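Local structure of uncharacterized protein DUF1234 (Pectobacterium atrosepticum SCRI1043, 3BDV) at residues A[91-96]-A[120-125]. The protein is of unknown function but is probably a serine hydrolase of the alpha/beta-hydrolase fold, and binds calcium ions. Residues are numbered along the deposited sequence; the frame is centred on the assembly and turned at random.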
loop_
_atom_site.group_PDB
_atom_site.type_symbol
_atom_site.label_atom_id
_atom_site.label_comp_id
_atom_site.label_asym_id
_atom_site.label_seq_id
_atom_site.Cartn_x
_atom_site.Cartn_y
_atom_site.Cartn_z
ATOM N N VAL A 91 7.506 -5.635 7.165
ATOM C CA VAL A 91 8.753 -4.854 7.205
ATOM C C VAL A 91 8.716 -3.800 8.310
ATOM O O VAL A 91 9.677 -3.653 9.043
ATOM C CB VAL A 91 9.051 -4.202 5.854
ATOM C CG1 VAL A 91 10.046 -3.061 5.996
ATOM C CG2 VAL A 91 9.556 -5.251 4.913
ATOM N N VAL A 92 7.601 -3.111 8.457
ATOM C CA VAL A 92 7.415 -2.134 9.544
ATOM C C VAL A 92 7.487 -2.833 10.908
ATOM O O VAL A 92 8.206 -2.372 11.825
ATOM C CB VAL A 92 6.073 -1.364 9.392
ATOM C CG1 VAL A 92 5.815 -0.516 10.653
ATOM C CG2 VAL A 92 6.117 -0.471 8.151
ATOM N N GLN A 93 6.834 -3.983 11.015
ATOM C CA GLN A 93 6.814 -4.743 12.266
ATOM C C GLN A 93 8.183 -5.275 12.677
ATOM O O GLN A 93 8.455 -5.444 13.860
ATOM C CB GLN A 93 5.785 -5.885 12.218
ATOM C CG GLN A 93 4.326 -5.377 12.251
ATOM C CD GLN A 93 3.299 -6.476 12.307
ATOM O OE1 GLN A 93 3.525 -7.588 11.789
ATOM N NE2 GLN A 93 2.122 -6.161 12.905
ATOM N N GLN A 94 9.051 -5.523 11.708
ATOM C CA GLN A 94 10.382 -6.028 12.005
ATOM C C GLN A 94 11.337 -4.894 12.285
ATOM O O GLN A 94 12.500 -5.143 12.597
ATOM C CB GLN A 94 10.870 -6.912 10.857
ATOM C CG GLN A 94 9.983 -8.112 10.603
ATOM C CD GLN A 94 9.746 -8.928 11.844
ATOM O OE1 GLN A 94 8.609 -9.279 12.194
ATOM N NE2 GLN A 94 10.815 -9.225 12.531
ATOM N N GLY A 95 10.862 -3.646 12.213
ATOM C CA GLY A 95 11.634 -2.477 12.720
ATOM C C GLY A 95 12.424 -1.650 11.716
ATOM O O GLY A 95 13.277 -0.840 12.103
ATOM N N GLN A 96 12.160 -1.853 10.434
ATOM C CA GLN A 96 12.727 -1.064 9.330
ATOM C C GLN A 96 12.588 0.453 9.513
ATOM O O GLN A 96 11.484 0.961 9.729
ATOM C CB GLN A 96 11.975 -1.428 8.043
ATOM C CG GLN A 96 12.491 -0.729 6.822
ATOM C CD GLN A 96 13.905 -1.144 6.526
ATOM O OE1 GLN A 96 14.793 -0.308 6.395
ATOM N NE2 GLN A 96 14.128 -2.450 6.457
ATOM N N GLN A 120 1.960 -10.040 12.662
ATOM C CA GLN A 120 1.497 -9.882 14.037
ATOM C C GLN A 120 0.241 -9.017 14.101
ATOM O O GLN A 120 0.073 -8.077 13.311
ATOM C CB GLN A 120 2.579 -9.239 14.891
ATOM C CG GLN A 120 3.933 -9.936 14.812
ATOM C CD GLN A 120 5.018 -9.140 15.514
ATOM O OE1 GLN A 120 4.780 -8.557 16.581
ATOM N NE2 GLN A 120 6.215 -9.113 14.926
ATOM N N ALA A 121 -0.644 -9.368 15.041
ATOM C CA ALA A 121 -1.834 -8.611 15.359
ATOM C C ALA A 121 -1.455 -7.630 16.466
ATOM O O ALA A 121 -1.828 -7.762 17.622
ATOM C CB ALA A 121 -2.920 -9.512 15.780
ATOM N N SER A 122 -0.669 -6.647 16.065
ATOM C CA SER A 122 -0.162 -5.635 16.976
ATOM C C SER A 122 0.105 -4.338 16.214
ATOM O O SER A 122 0.283 -4.340 14.978
ATOM C CB SER A 122 1.077 -6.150 17.725
ATOM O OG SER A 122 2.049 -6.661 16.849
ATOM N N PRO A 123 0.108 -3.219 16.939
ATOM C CA PRO A 123 0.224 -1.930 16.299
ATOM C C PRO A 123 1.440 -1.739 15.458
ATOM O O PRO A 123 2.557 -2.123 15.850
ATOM C CB PRO A 123 0.235 -0.955 17.468
ATOM C CG PRO A 123 -0.428 -1.652 18.536
ATOM C CD PRO A 123 -0.008 -3.072 18.393
ATOM N N LEU A 124 1.238 -1.102 14.321
ATOM C CA LEU A 124 2.331 -0.734 13.461
ATOM C C LEU A 124 2.942 0.550 14.077
ATOM O O LEU A 124 2.241 1.425 14.597
ATOM C CB LEU A 124 1.878 -0.477 12.035
ATOM C CG LEU A 124 1.334 -1.740 11.332
ATOM C CD1 LEU A 124 0.893 -1.442 9.923
ATOM C CD2 LEU A 124 2.389 -2.823 11.342
ATOM N N SER A 125 4.246 0.649 14.024
ATOM C CA SER A 125 4.901 1.761 14.695
ATOM C C SER A 125 4.714 3.073 13.918
ATOM O O SER A 125 5.182 4.113 14.364
ATOM C CB SER A 125 6.387 1.442 14.840
ATOM O OG SER A 125 6.986 1.273 13.557
HETATM O O HOH W 1 9.439 0.018 11.629
HETATM O O HOH W 2 5.620 -9.156 11.570
#
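Gln93, at the end of helix 83-93, reaches over to the loop 120-125 and uses both ends of its amide on the backbone of one residue, Gln120. OE1 of Gln93 accepts from the N of Gln120 at 3.0 Å, while its NE2 gives a nearly straight bond to the O of Gln120 (2.8 Å). That oxygen lies in the plane of the Gln93 amide, yet NE2 approaches from above the carbonyl plane of Gln120. CG of Gln93 is anti to the carbonyl carbon (chi1 -71°) and the chain beyond it is extended (chi2 -176°), which carries the amide across to the loop; the pair of bonds then fixes its rotation. NE2 also makes a weak hydrogen bond to the O of Ser122, the last residue of the inverse gamma turn centred on Ala121. The Gln93 and Gln120 side chains run past each other in opposite directions, amide planes 37° apart, and a water donating to Gln93 OE1 accepts weakly from Gln120 NE2. Trp151 NE1 of helix 141-151 also hydrogen-bonds to the Gln120 oxygen.

Closer to the backbone, CG of Gln93 crosses Leu124, 3.3 Å from CD2 of Leu124. Val92 adds an apolar contact, its CG1 4.2 Å from CB of Leu124; CG1 of Val92 also touches the Ser125 hydroxyl (OG, 3.6 Å). Both Val92 and Leu124 pack on Val102 of strand 99-105.

Gly95, with positive phi, closes the helix in a Schellman motif. The contact thus ties the C-terminal end of the helix that follows the probable nucleophile elbow to the loop leading into strand 128-132, a helix-to-loop junction within the alpha/beta-hydrolase fold.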